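Side-chain contacts in endo-beta-1,2-glucanase (Talaromyces funiculosus, PDB 6IMV), which hydrolyses internal beta-1,2-glucosidic linkages of beta-1,2-glucans, as a fungal endo-acting glycoside hydrolase: residues 43-48 and 102-107; 47-52 and 60-65; 56-61 and 84-89. All blocks are in the same frame, centred on the assembly; numbering follows the deposited sequence.

Interaction 1. Residues 43-48 and 102-107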
ATOM      1  N   LYS A  43      -7.855  -0.613  16.011  1.00 14.80           N
ATOM      2  CA  LYS A  43      -7.661   0.444  17.011  1.00 15.75           C
ATOM      3  C   LYS A  43      -6.829   1.595  16.439  1.00 14.64           C
ATOM      4  O   LYS A  43      -6.863   2.704  16.983  1.00 14.07           O
ATOM      5  CB  LYS A  43      -7.024  -0.106  18.291  1.00 17.12           C
ATOM      6  CG  LYS A  43      -7.864  -1.141  19.025  1.00 18.92           C
ATOM      7  CD  LYS A  43      -9.309  -0.730  19.180  1.00 21.50           C
ATOM      8  CE  LYS A  43     -10.089  -1.630  20.117  1.00 23.72           C
ATOM      9  NZ  LYS A  43     -11.546  -1.463  19.904  1.00 25.15           N
ATOM     10  N   PHE A  44      -6.093   1.332  15.356  1.00 13.79           N
ATOM     11  CA  PHE A  44      -5.374   2.382  14.628  1.00 13.74           C
ATOM     12  C   PHE A  44      -6.373   3.399  14.060  1.00 14.19           C
ATOM     13  O   PHE A  44      -6.054   4.594  13.932  1.00 13.59           O
ATOM     14  CB  PHE A  44      -4.511   1.771  13.525  1.00 13.05           C
ATOM     15  CG  PHE A  44      -3.737   2.749  12.675  1.00 12.87           C
ATOM     16  CD1 PHE A  44      -2.868   3.665  13.250  1.00 12.95           C
ATOM     17  CD2 PHE A  44      -3.826   2.710  11.293  1.00 12.54           C
ATOM     18  CE1 PHE A  44      -2.127   4.537  12.466  1.00 12.83           C
ATOM     19  CE2 PHE A  44      -3.086   3.584  10.508  1.00 12.59           C
ATOM     20  CZ  PHE A  44      -2.239   4.494  11.095  1.00 12.78           C
ATOM     21  N   HIS A  45      -7.580   2.917  13.727  1.00 15.21           N
ATOM     22  CA  HIS A  45      -8.608   3.732  13.083  1.00 15.67           C
ATOM     23  C   HIS A  45      -9.323   4.588  14.132  1.00 17.02           C
ATOM     24  O   HIS A  45     -10.409   4.228  14.591  1.00 17.56           O
ATOM     25  CB  HIS A  45      -9.598   2.853  12.307  1.00 15.16           C
ATOM     26  CG  HIS A  45     -10.509   3.646  11.435  1.00 14.92           C
ATOM     27  ND1 HIS A  45     -11.712   4.145  11.889  1.00 14.90           N
ATOM     28  CD2 HIS A  45     -10.386   4.056  10.156  1.00 14.79           C
ATOM     29  CE1 HIS A  45     -12.301   4.810  10.917  1.00 15.20           C
ATOM     30  NE2 HIS A  45     -11.511   4.764   9.839  1.00 14.58           N
ATOM     31  N   GLN A  46      -8.695   5.709  14.492  1.00 18.00           N
ATOM     32  CA  GLN A  46      -9.228   6.672  15.452  1.00 19.14           C
ATOM     33  C   GLN A  46      -8.760   8.076  15.051  1.00 19.53           C
ATOM     34  O   GLN A  46      -7.682   8.245  14.470  1.00 17.63           O
ATOM     35  CB  GLN A  46      -8.719   6.405  16.873  1.00 19.83           C
ATOM     36  CG  GLN A  46      -9.117   5.058  17.446  1.00 21.33           C
ATOM     37  CD  GLN A  46      -8.741   4.941  18.907  1.00 22.69           C
ATOM     38  OE1 GLN A  46      -9.239   5.701  19.735  1.00 24.36           O
ATOM     39  NE2 GLN A  46      -7.885   3.979  19.237  1.00 21.64           N
ATOM     40  N   ASN A  47      -9.578   9.076  15.392  1.00 20.57           N
ATOM     41  CA  ASN A  47      -9.242  10.477  15.238  1.00 21.88           C
ATOM     42  C   ASN A  47      -7.924  10.765  15.966  1.00 22.29           C
ATOM     43  O   ASN A  47      -7.686  10.242  17.055  1.00 23.00           O
ATOM     44  CB  ASN A  47     -10.353  11.386  15.769  1.00 22.43           C
ATOM     45  CG  ASN A  47     -10.052  12.843  15.516  1.00 23.18           C
ATOM     46  OD1 ASN A  47      -9.817  13.231  14.379  1.00 23.12           O
ATOM     47  ND2 ASN A  47     -10.011  13.649  16.566  1.00 25.91           N
ATOM     48  N   ASN A  48      -7.071  11.578  15.330  1.00 23.59           N
ATOM     49  CA  ASN A  48      -5.779  12.041  15.856  1.00 25.56           C
ATOM     50  C   ASN A  48      -4.742  10.911  15.892  1.00 23.43           C
ATOM     51  O   ASN A  48      -3.604  11.149  16.284  1.00 25.35           O
ATOM     52  CB  ASN A  48      -5.897  12.690  17.241  1.00 29.42           C
ATOM     53  CG  ASN A  48      -6.295  14.149  17.176  1.00 33.00           C
ATOM     54  OD1 ASN A  48      -7.466  14.471  17.001  1.00 41.30           O
ATOM     55  ND2 ASN A  48      -5.336  15.042  17.330  1.00 37.63           N
ATOM     56  N   ARG A 102     -14.723  -6.429  11.674  1.00 16.92           N
ATOM     57  CA  ARG A 102     -13.873  -6.796  12.819  1.00 17.11           C
ATOM     58  C   ARG A 102     -12.823  -5.702  13.067  1.00 16.73           C
ATOM     59  O   ARG A 102     -12.506  -5.415  14.208  1.00 15.79           O
ATOM     60  CB  ARG A 102     -13.211  -8.153  12.579  1.00 16.76           C
ATOM     61  CG  ARG A 102     -12.265  -8.602  13.682  1.00 16.60           C
ATOM     62  CD  ARG A 102     -12.998  -9.059  14.918  1.00 16.22           C
ATOM     63  NE  ARG A 102     -12.070  -9.736  15.814  1.00 15.99           N
ATOM     64  CZ  ARG A 102     -12.311  -9.982  17.094  1.00 15.92           C
ATOM     65  NH1 ARG A 102     -13.496  -9.715  17.615  1.00 15.46           N
ATOM     66  NH2 ARG A 102     -11.352 -10.485  17.847  1.00 15.53           N
ATOM     67  N   PHE A 103     -12.309  -5.109  11.982  1.00 17.06           N
ATOM     68  CA  PHE A 103     -11.392  -3.960  12.023  1.00 17.01           C
ATOM     69  C   PHE A 103     -12.132  -2.692  12.460  1.00 17.26           C
ATOM     70  O   PHE A 103     -11.723  -2.046  13.428  1.00 17.30           O
ATOM     71  CB  PHE A 103     -10.725  -3.775  10.656  1.00 16.79           C
ATOM     72  CG  PHE A 103      -9.787  -2.597  10.537  1.00 16.68           C
ATOM     73  CD1 PHE A 103     -10.275  -1.322  10.290  1.00 15.96           C
ATOM     74  CD2 PHE A 103      -8.413  -2.764  10.628  1.00 16.45           C
ATOM     75  CE1 PHE A 103      -9.413  -0.243  10.157  1.00 16.09           C
ATOM     76  CE2 PHE A 103      -7.552  -1.683  10.499  1.00 16.01           C
ATOM     77  CZ  PHE A 103      -8.054  -0.428  10.256  1.00 15.72           C
ATOM     78  N   LEU A 104     -13.196  -2.323  11.731  1.00 17.33           N
ATOM     79  CA  LEU A 104     -13.827  -0.989  11.866  1.00 18.46           C
ATOM     80  C   LEU A 104     -14.726  -0.916  13.103  1.00 18.30           C
ATOM     81  O   LEU A 104     -14.827   0.139  13.721  1.00 17.48           O
ATOM     82  CB  LEU A 104     -14.674  -0.672  10.628  1.00 19.82           C
ATOM     83  CG  LEU A 104     -14.180   0.431   9.695  1.00 21.48           C
ATOM     84  CD1 LEU A 104     -15.325   0.935   8.825  1.00 21.74           C
ATOM     85  CD2 LEU A 104     -13.558   1.593  10.455  1.00 21.47           C
ATOM     86  N   SER A 105     -15.440  -2.008  13.403  1.00 19.21           N
ATOM     87  CA  SER A 105     -16.579  -1.950  14.325  1.00 20.11           C
ATOM     88  C   SER A 105     -16.826  -3.320  14.951  1.00 20.67           C
ATOM     89  O   SER A 105     -17.909  -3.891  14.786  1.00 19.76           O
ATOM     90  CB  SER A 105     -17.792  -1.446  13.585  1.00 20.85           C
ATOM     91  OG  SER A 105     -18.759  -0.980  14.507  1.00 23.52           O
ATOM     92  N   PRO A 106     -15.828  -3.895  15.669  1.00 21.07           N
ATOM     93  CA  PRO A 106     -15.881  -5.299  16.090  1.00 21.08           C
ATOM     94  C   PRO A 106     -17.064  -5.636  17.014  1.00 21.00           C
ATOM     95  O   PRO A 106     -17.626  -6.733  16.932  1.00 21.02           O
ATOM     96  CB  PRO A 106     -14.547  -5.517  16.822  1.00 20.88           C
ATOM     97  CG  PRO A 106     -14.113  -4.114  17.232  1.00 20.89           C
ATOM     98  CD  PRO A 106     -14.593  -3.223  16.111  1.00 20.52           C
ATOM     99  N   ASN A 107     -17.421  -4.695  17.889  1.00 21.60           N
ATOM    100  CA  ASN A 107     -18.450  -4.925  18.901  1.00 22.51           C
ATOM    101  C   ASN A 107     -19.834  -4.598  18.332  1.00 21.80           C
ATOM    102  O   ASN A 107     -20.833  -4.949  18.955  1.00 20.57           O
ATOM    103  CB  ASN A 107     -18.171  -4.132  20.176  1.00 23.62           C
ATOM    104  CG  ASN A 107     -16.922  -4.604  20.887  1.00 26.24           C
ATOM    105  OD1 ASN A 107     -16.583  -5.788  20.873  1.00 29.88           O
ATOM    106  ND2 ASN A 107     -16.221  -3.681  21.513  1.00 29.00           N
TER
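Next to the place where His45 meets Phe103 and Leu104, the turn that carries the histidine is held by a short polar bond: Gln46 NE2 donates to Lys43 O at 2.8 Å, nearly straight (165°), in the carbonyl plane and on a lone pair. His45 sits at the centre of an inverse gamma turn, and its ring lies anti to the backbone N (chi1 -169°), which carries it over to the end of helix 98-104. There Leu104 lays CD2 over one face of the imidazole, 3.5 Å from the ring centroid and 16° off the normal, a CH-pi contact. The methylene is used as well: His45 CB packs on Phe103 CE1 at 3.8 Å. The aromatic ring suits this place because its flat face accepts a methyl group while its rim stays polar, and NE2 is hydrogen-bonded to Tyr90 OH. Tyr51 meets the ring too, and Ile119 of helix 112-133 touches the side chain. With an alanine here, Leu104 CD2 would probably lose the ring face it lies on, and Tyr90 OH this partner. Between the two segments, then, cohesion is carbon-based and dispersive, while NE2 of the histidine bonds Tyr90 of helix 80-94.

Interaction 2. Residues 47-52 and 60-65. With BGC (beta-D-glucopyranose), chain I.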
ATOM      1  N   ASN A  47      -9.578   9.076  15.392  1.00 20.57           N
ATOM      2  CA  ASN A  47      -9.242  10.477  15.238  1.00 21.88           C
ATOM      3  C   ASN A  47      -7.924  10.765  15.966  1.00 22.29           C
ATOM      4  O   ASN A  47      -7.686  10.242  17.055  1.00 23.00           O
ATOM      5  CB  ASN A  47     -10.353  11.386  15.769  1.00 22.43           C
ATOM      6  CG  ASN A  47     -10.052  12.843  15.516  1.00 23.18           C
ATOM      7  OD1 ASN A  47      -9.817  13.231  14.379  1.00 23.12           O
ATOM      8  ND2 ASN A  47     -10.011  13.649  16.566  1.00 25.91           N
ATOM      9  N   ASN A  48      -7.071  11.578  15.330  1.00 23.59           N
ATOM     10  CA  ASN A  48      -5.779  12.041  15.856  1.00 25.56           C
ATOM     11  C   ASN A  48      -4.742  10.911  15.892  1.00 23.43           C
ATOM     12  O   ASN A  48      -3.604  11.149  16.284  1.00 25.35           O
ATOM     13  CB  ASN A  48      -5.897  12.690  17.241  1.00 29.42           C
ATOM     14  CG  ASN A  48      -6.295  14.149  17.176  1.00 33.00           C
ATOM     15  OD1 ASN A  48      -7.466  14.471  17.001  1.00 41.30           O
ATOM     16  ND2 ASN A  48      -5.336  15.042  17.330  1.00 37.63           N
ATOM     17  N   ILE A  49      -5.119   9.693  15.490  1.00 20.52           N
ATOM     18  CA  ILE A  49      -4.175   8.580  15.412  1.00 17.86           C
ATOM     19  C   ILE A  49      -3.834   8.314  13.941  1.00 16.39           C
ATOM     20  O   ILE A  49      -2.658   8.342  13.578  1.00 15.18           O
ATOM     21  CB  ILE A  49      -4.731   7.322  16.105  1.00 17.73           C
ATOM     22  CG1 ILE A  49      -5.117   7.584  17.567  1.00 17.75           C
ATOM     23  CG2 ILE A  49      -3.744   6.171  15.972  1.00 17.77           C
ATOM     24  CD1 ILE A  49      -3.968   7.967  18.461  1.00 17.94           C
ATOM     25  N   SER A  50      -4.864   8.035  13.124  1.00 14.41           N
ATOM     26  CA  SER A  50      -4.677   7.648  11.717  1.00 14.37           C
ATOM     27  C   SER A  50      -5.414   8.596  10.763  1.00 14.60           C
ATOM     28  O   SER A  50      -5.107   8.604   9.572  1.00 13.87           O
ATOM     29  CB  SER A  50      -5.117   6.229  11.474  1.00 14.27           C
ATOM     30  OG  SER A  50      -6.519   6.082  11.675  1.00 14.39           O
ATOM     31  N   TYR A  51      -6.413   9.343  11.255  1.00 13.90           N
ATOM     32  CA  TYR A  51      -7.132  10.268  10.402  1.00 13.88           C
ATOM     33  C   TYR A  51      -7.719  11.420  11.224  1.00 13.66           C
ATOM     34  O   TYR A  51      -7.741  11.404  12.451  1.00 13.35           O
ATOM     35  CB  TYR A  51      -8.194   9.529   9.583  1.00 14.73           C
ATOM     36  CG  TYR A  51      -9.437   9.122  10.337  1.00 14.98           C
ATOM     37  CD1 TYR A  51      -9.430   8.060  11.230  1.00 15.08           C
ATOM     38  CD2 TYR A  51     -10.633   9.788  10.129  1.00 15.41           C
ATOM     39  CE1 TYR A  51     -10.580   7.674  11.901  1.00 15.57           C
ATOM     40  CE2 TYR A  51     -11.786   9.431  10.810  1.00 15.88           C
ATOM     41  CZ  TYR A  51     -11.757   8.371  11.697  1.00 15.60           C
ATOM     42  OH  TYR A  51     -12.903   8.037  12.342  1.00 16.36           O
ATOM     43  N   ASN A  52      -8.152  12.444  10.493  1.00 13.71           N
ATOM     44  CA  ASN A  52      -8.839  13.607  11.024  1.00 13.95           C
ATOM     45  C   ASN A  52     -10.338  13.400  10.776  1.00 14.12           C
ATOM     46  O   ASN A  52     -10.765  13.438   9.649  1.00 13.63           O
ATOM     47  CB  ASN A  52      -8.288  14.873  10.360  1.00 14.23           C
ATOM     48  CG  ASN A  52      -8.904  16.162  10.863  1.00 14.71           C
ATOM     49  OD1 ASN A  52     -10.015  16.158  11.396  1.00 15.14           O
ATOM     50  ND2 ASN A  52      -8.197  17.268  10.670  1.00 13.60           N
ATOM     51  N   ASP A  60      -0.509  10.370   7.882  1.00 12.77           N
ATOM     52  CA  ASP A  60       0.475   9.323   7.641  1.00 12.82           C
ATOM     53  C   ASP A  60       0.456   8.319   8.802  1.00 12.93           C
ATOM     54  O   ASP A  60       0.543   7.108   8.592  1.00 12.80           O
ATOM     55  CB  ASP A  60       1.884   9.899   7.470  1.00 13.21           C
ATOM     56  CG  ASP A  60       2.953   8.827   7.292  1.00 13.21           C
ATOM     57  OD1 ASP A  60       2.763   7.957   6.431  1.00 12.87           O
ATOM     58  OD2 ASP A  60       3.961   8.878   8.022  1.00 13.86           O
ATOM     59  N   GLY A  61       0.347   8.845  10.023  1.00 12.92           N
ATOM     60  CA  GLY A  61       0.268   8.040  11.229  1.00 13.26           C
ATOM     61  C   GLY A  61       0.608   8.864  12.458  1.00 13.36           C
ATOM     62  O   GLY A  61       0.392  10.068  12.482  1.00 13.60           O
ATOM     63  N   THR A  62       1.162   8.212  13.477  1.00 13.82           N
ATOM     64  CA  THR A  62       1.512   8.897  14.715  1.00 14.40           C
ATOM     65  C   THR A  62       2.638   8.156  15.435  1.00 14.38           C
ATOM     66  O   THR A  62       2.742   6.922  15.391  1.00 14.12           O
ATOM     67  CB  THR A  62       0.298   9.045  15.646  1.00 15.13           C
ATOM     68  OG1 THR A  62       0.720   9.764  16.806  1.00 16.38           O
ATOM     69  CG2 THR A  62      -0.277   7.725  16.091  1.00 15.45           C
ATOM     70  N   ASN A  63       3.467   8.937  16.128  1.00 14.31           N
ATOM     71  CA  ASN A  63       4.416   8.418  17.093  1.00 14.06           C
ATOM     72  C   ASN A  63       3.640   7.910  18.310  1.00 13.63           C
ATOM     73  O   ASN A  63       2.552   8.404  18.615  1.00 13.06           O
ATOM     74  CB  ASN A  63       5.414   9.487  17.529  1.00 14.39           C
ATOM     75  CG  ASN A  63       6.255   9.996  16.385  1.00 14.70           C
ATOM     76  OD1 ASN A  63       7.280   9.401  16.067  1.00 14.69           O
ATOM     77  ND2 ASN A  63       5.824  11.089  15.775  1.00 14.40           N
ATOM     78  N   ILE A  64       4.217   6.920  18.990  1.00 13.51           N
ATOM     79  CA  ILE A  64       3.710   6.457  20.267  1.00 14.21           C
ATOM     80  C   ILE A  64       4.861   6.535  21.272  1.00 14.65           C
ATOM     81  O   ILE A  64       6.042   6.426  20.895  1.00 14.75           O
ATOM     82  CB  ILE A  64       3.091   5.044  20.160  1.00 14.59           C
ATOM     83  CG1 ILE A  64       4.107   3.985  19.711  1.00 14.86           C
ATOM     84  CG2 ILE A  64       1.889   5.079  19.240  1.00 14.56           C
ATOM     85  CD1 ILE A  64       3.514   2.598  19.508  1.00 14.80           C
ATOM     86  N   ASP A  65       4.505   6.744  22.542  1.00 15.01           N
ATOM     87  CA  ASP A  65       5.479   6.977  23.598  1.00 15.42           C
ATOM     88  C   ASP A  65       6.358   5.731  23.772  1.00 15.38           C
ATOM     89  O   ASP A  65       5.877   4.598  23.832  1.00 15.75           O
ATOM     90  CB  ASP A  65       4.782   7.372  24.899  1.00 15.74           C
ATOM     91  CG  ASP A  65       5.751   7.697  26.021  1.00 15.98           C
ATOM     92  OD1 ASP A  65       6.205   8.839  26.066  1.00 16.56           O
ATOM     93  OD2 ASP A  65       6.068   6.780  26.812  1.00 15.90           O
TER
HETATM   94  C2  BGC I 606       7.986   9.637   4.522  1.00 31.72           C
HETATM   95  C3  BGC I 606       7.601   9.264   5.964  1.00 30.71           C
HETATM   96  C4  BGC I 606       6.389   8.312   6.014  1.00 29.67           C
HETATM   97  C5  BGC I 606       6.588   7.158   5.020  1.00 29.64           C
HETATM   98  C6  BGC I 606       5.393   6.204   4.954  1.00 29.06           C
HETATM   99  C1  BGC I 606       8.094   8.388   3.656  1.00 31.07           C
HETATM  100  O1  BGC I 606       8.413   8.666   2.290  1.00 34.31           O
HETATM  101  O2  BGC I 606       9.254  10.270   4.537  1.00 32.41           O
HETATM  102  O3  BGC I 606       7.324  10.437   6.730  1.00 30.34           O
HETATM  103  O4  BGC I 606       6.171   7.801   7.345  1.00 24.55           O
HETATM  104  O5  BGC I 606       6.855   7.680   3.712  1.00 31.58           O
HETATM  105  O6  BGC I 606       4.265   6.908   4.438  1.00 29.47           O
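Ile49 and Thr62 meet methyl to methyl, CG2 of each at 3.8 Å, where the loop before strand 51-52 runs beside strand 57-64. The carbonyl of Ile49 shares this contact: its O lies 3.5 Å from Thr62 CG2 and also approaches Gly61 C, yet it has no hydrogen-bonding partner in the model, so a polar atom is buried here against carbon. At the start of the other segment, Asp60 faces the sugar. Its carboxylate accepts two hydroxyls of one glucose, O6 on OD1 at 2.7 Å and O4 on OD2 at a short 2.5 Å.

Thr62 brings its methyl to Ile49 because OG1 is anti to the backbone N (chi1 -178°), leaving CG2 between the N and the carbonyl carbon. A branched residue with one methyl and one hydroxyl fits well: the methyl faces the loop, while OG1 turns back on its own strand and donates to Asn63 O at 2.9 Å, from a position tilted 20° out of the carbonyl plane.

Further out, the strand is fixed by backbone bonds from Gly61 to His75 and from Thr62 to Leu431, in neighbouring strands on its two flanks. His75 ND1 also bonds Asp60 OD2 and so helps set the rotation of the carboxylate, and Asn348 ND2 holds the same glucose. A beta hairpin, strands 51-52 and 57-64, thus lies beside a glucose-binding pocket, the irregular part of its longer strand supplying a carboxylate with the two-pronged grip on sugar hydroxyls, here O4 and O6, common in carbohydrate-binding sites.

Interaction 3. Residues 56-61 and 84-89. With BGC (beta-D-glucopyranose), chain I.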
ATOM      1  N   GLY A  56     -12.191  13.999   7.363  1.00 13.90           N
ATOM      2  CA  GLY A  56     -12.207  12.645   6.812  1.00 14.04           C
ATOM      3  C   GLY A  56     -10.887  12.245   6.166  1.00 13.65           C
ATOM      4  O   GLY A  56     -10.838  11.248   5.463  1.00 13.62           O
ATOM      5  N   MET A  57      -9.818  13.008   6.414  1.00 13.18           N
ATOM      6  CA  MET A  57      -8.540  12.816   5.730  1.00 13.39           C
ATOM      7  C   MET A  57      -7.587  11.985   6.595  1.00 12.73           C
ATOM      8  O   MET A  57      -7.559  12.144   7.815  1.00 12.53           O
ATOM      9  CB  MET A  57      -7.881  14.164   5.420  1.00 13.78           C
ATOM     10  CG  MET A  57      -8.694  15.035   4.471  1.00 13.88           C
ATOM     11  SD  MET A  57      -8.961  14.266   2.854  1.00 13.87           S
ATOM     12  CE  MET A  57      -7.286  13.931   2.320  1.00 13.91           C
ATOM     13  N   SER A  58      -6.792  11.126   5.936  1.00 12.34           N
ATOM     14  CA  SER A  58      -5.757  10.349   6.600  1.00 12.18           C
ATOM     15  C   SER A  58      -4.656  11.285   7.106  1.00 12.06           C
ATOM     16  O   SER A  58      -4.409  12.341   6.525  1.00 11.89           O
ATOM     17  CB  SER A  58      -5.175   9.275   5.710  1.00 12.11           C
ATOM     18  OG  SER A  58      -4.455   9.826   4.623  1.00 11.99           O
ATOM     19  N   TYR A  59      -4.047  10.884   8.225  1.00 12.25           N
ATOM     20  CA  TYR A  59      -2.687  11.254   8.589  1.00 12.75           C
ATOM     21  C   TYR A  59      -1.773  10.088   8.223  1.00 12.80           C
ATOM     22  O   TYR A  59      -2.205   8.947   8.333  1.00 12.77           O
ATOM     23  CB  TYR A  59      -2.562  11.485  10.097  1.00 13.52           C
ATOM     24  CG  TYR A  59      -3.385  12.613  10.655  1.00 14.32           C
ATOM     25  CD1 TYR A  59      -3.186  13.920  10.233  1.00 14.59           C
ATOM     26  CD2 TYR A  59      -4.367  12.371  11.606  1.00 14.81           C
ATOM     27  CE1 TYR A  59      -3.947  14.956  10.746  1.00 14.95           C
ATOM     28  CE2 TYR A  59      -5.132  13.399  12.131  1.00 15.22           C
ATOM     29  CZ  TYR A  59      -4.916  14.695  11.699  1.00 15.12           C
ATOM     30  OH  TYR A  59      -5.661  15.709  12.212  1.00 16.18           O
ATOM     31  N   ASP A  60      -0.509  10.370   7.882  1.00 12.77           N
ATOM     32  CA  ASP A  60       0.475   9.323   7.641  1.00 12.82           C
ATOM     33  C   ASP A  60       0.456   8.319   8.802  1.00 12.93           C
ATOM     34  O   ASP A  60       0.543   7.108   8.592  1.00 12.80           O
ATOM     35  CB  ASP A  60       1.884   9.899   7.470  1.00 13.21           C
ATOM     36  CG  ASP A  60       2.953   8.827   7.292  1.00 13.21           C
ATOM     37  OD1 ASP A  60       2.763   7.957   6.431  1.00 12.87           O
ATOM     38  OD2 ASP A  60       3.961   8.878   8.022  1.00 13.86           O
ATOM     39  N   GLY A  61       0.347   8.845  10.023  1.00 12.92           N
ATOM     40  CA  GLY A  61       0.268   8.040  11.229  1.00 13.26           C
ATOM     41  C   GLY A  61       0.608   8.864  12.458  1.00 13.36           C
ATOM     42  O   GLY A  61       0.392  10.068  12.482  1.00 13.60           O
ATOM     43  N   SER A  84      -5.320   5.653  -0.397  1.00 10.63           N
ATOM     44  CA  SER A  84      -5.657   4.429  -1.128  1.00 10.82           C
ATOM     45  C   SER A  84      -5.881   3.266  -0.151  1.00 10.78           C
ATOM     46  O   SER A  84      -6.802   2.475  -0.358  1.00 11.16           O
ATOM     47  CB  SER A  84      -4.621   4.111  -2.199  1.00 10.63           C
ATOM     48  OG  SER A  84      -3.510   3.433  -1.651  1.00 10.65           O
ATOM     49  N   LEU A  85      -5.097   3.206   0.937  1.00 10.96           N
ATOM     50  CA  LEU A  85      -5.211   2.130   1.926  1.00 11.16           C
ATOM     51  C   LEU A  85      -6.511   2.278   2.731  1.00 11.35           C
ATOM     52  O   LEU A  85      -7.189   1.285   3.001  1.00 11.26           O
ATOM     53  CB  LEU A  85      -3.977   2.111   2.829  1.00 11.41           C
ATOM     54  CG  LEU A  85      -2.671   1.713   2.136  1.00 11.74           C
ATOM     55  CD1 LEU A  85      -1.476   1.906   3.062  1.00 12.09           C
ATOM     56  CD2 LEU A  85      -2.722   0.274   1.637  1.00 11.98           C
ATOM     57  N   GLN A  86      -6.850   3.518   3.084  1.00 11.27           N
ATOM     58  CA  GLN A  86      -8.050   3.842   3.831  1.00 11.34           C
ATOM     59  C   GLN A  86      -9.288   3.553   2.967  1.00 11.57           C
ATOM     60  O   GLN A  86     -10.245   2.925   3.421  1.00 11.72           O
ATOM     61  CB  GLN A  86      -7.980   5.307   4.261  1.00 11.31           C
ATOM     62  CG  GLN A  86      -9.173   5.794   5.066  1.00 11.13           C
ATOM     63  CD  GLN A  86      -9.075   7.270   5.364  1.00 11.03           C
ATOM     64  OE1 GLN A  86      -8.341   8.006   4.710  1.00 10.39           O
ATOM     65  NE2 GLN A  86      -9.829   7.718   6.353  1.00 10.87           N
ATOM     66  N   VAL A  87      -9.244   3.986   1.705  1.00 11.65           N
ATOM     67  CA  VAL A  87     -10.374   3.834   0.793  1.00 11.68           C
ATOM     68  C   VAL A  87     -10.616   2.345   0.507  1.00 12.27           C
ATOM     69  O   VAL A  87     -11.771   1.901   0.508  1.00 12.30           O
ATOM     70  CB  VAL A  87     -10.183   4.678  -0.483  1.00 11.03           C
ATOM     71  CG1 VAL A  87     -11.148   4.280  -1.594  1.00 10.80           C
ATOM     72  CG2 VAL A  87     -10.320   6.163  -0.170  1.00 10.75           C
ATOM     73  N   MET A  88      -9.542   1.580   0.288  1.00 12.81           N
ATOM     74  CA  MET A  88      -9.660   0.139   0.032  1.00 13.58           C
ATOM     75  C   MET A  88     -10.347  -0.546   1.223  1.00 13.41           C
ATOM     76  O   MET A  88     -11.225  -1.392   1.035  1.00 13.51           O
ATOM     77  CB  MET A  88      -8.287  -0.500  -0.221  1.00 14.34           C
ATOM     78  CG  MET A  88      -7.778  -0.285  -1.624  1.00 14.95           C
ATOM     79  SD  MET A  88      -6.254  -1.205  -1.979  1.00 17.43           S
ATOM     80  CE  MET A  88      -5.040  -0.116  -1.257  1.00 16.94           C
ATOM     81  N   LEU A  89      -9.945  -0.182   2.447  1.00 13.28           N
ATOM     82  CA  LEU A  89     -10.557  -0.723   3.667  1.00 13.93           C
ATOM     83  C   LEU A  89     -12.057  -0.397   3.658  1.00 13.63           C
ATOM     84  O   LEU A  89     -12.884  -1.265   3.947  1.00 13.15           O
ATOM     85  CB  LEU A  89      -9.851  -0.121   4.882  1.00 14.78           C
ATOM     86  CG  LEU A  89     -10.250  -0.600   6.276  1.00 15.67           C
ATOM     87  CD1 LEU A  89     -11.458   0.145   6.803  1.00 16.59           C
ATOM     88  CD2 LEU A  89     -10.478  -2.095   6.353  1.00 16.31           C
TER
HETATM   89  C2  BGC I 606       7.986   9.637   4.522  1.00 31.72           C
HETATM   90  C3  BGC I 606       7.601   9.264   5.964  1.00 30.71           C
HETATM   91  C4  BGC I 606       6.389   8.312   6.014  1.00 29.67           C
HETATM   92  C5  BGC I 606       6.588   7.158   5.020  1.00 29.64           C
HETATM   93  C6  BGC I 606       5.393   6.204   4.954  1.00 29.06           C
HETATM   94  C1  BGC I 606       8.094   8.388   3.656  1.00 31.07           C
HETATM   95  O1  BGC I 606       8.413   8.666   2.290  1.00 34.31           O
HETATM   96  O2  BGC I 606       9.254  10.270   4.537  1.00 32.41           O
HETATM   97  O3  BGC I 606       7.324  10.437   6.730  1.00 30.34           O
HETATM   98  O4  BGC I 606       6.171   7.801   7.345  1.00 24.55           O
HETATM   99  O5  BGC I 606       6.855   7.680   3.712  1.00 31.58           O
HETATM  100  O6  BGC I 606       4.265   6.908   4.438  1.00 29.47           O
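Gln86 leaves helix 80-94 fully stretched, with CG anti to the backbone N (chi1 -180°) and the chain beyond it extended, so its amide reaches across to the first residues of strand 57-64. Ser58 has OG placed between the backbone N and the carbonyl carbon (chi1 67°), where Glu83 and Ser78 hold it. Because its CB points toward the helix, the methylene meets the amide: Gln86 OE1 lies 3.6 Å from Ser58 CB and 3.7 Å from Ser58 N. On the other branch of the amide, NE2 stands 3.8 Å from Gly56 O, a van der Waals approach. A long amide side chain suits this gap, since it spans the distance and offers both a donor and an acceptor. Lys123 ties the two sides together, its NZ bonding both Gln86 OE1 and Gly56 O, while Gln86 NE2 is engaged by Tyr90 OH. Gly56, at positive phi (75°), forms a G1 beta bulge with Met57 opposite Asn52, a backbone shape that favours glycine. In this buried setting the direct contact is weak; one lysine satisfies Gln86 OE1 and Gly56 O, and would probably polarise both carbonyls, while the other polar side-chain atoms of the contact turn to Tyr90, Glu83 and Ser78.

How the interactions relate
Interaction 3 is the buried member of the set; interactions 1 and 2 are both partly buried, and an exposed residue, Asn48, touches only in interaction 2. Interactions 2 and 3 both use strand 57-64 and share Asp60 and Gly61, so the sugar-binding carboxylate lies where they join, and backbone pairing of the hairpin connects them. Interaction 1 shares Asn47 and Asn48 with interaction 2, and Phe44 O is hydrogen-bonded to Ser50 OG. It is also linked to interaction 3, since Leu89 of helix 80-94 touches Phe103 and Leu104. Chemistry follows place: methyl on imidazole at a helix end, methyls and a backbone carbonyl beside the hairpin, and a lysine-bridged amide in the interior.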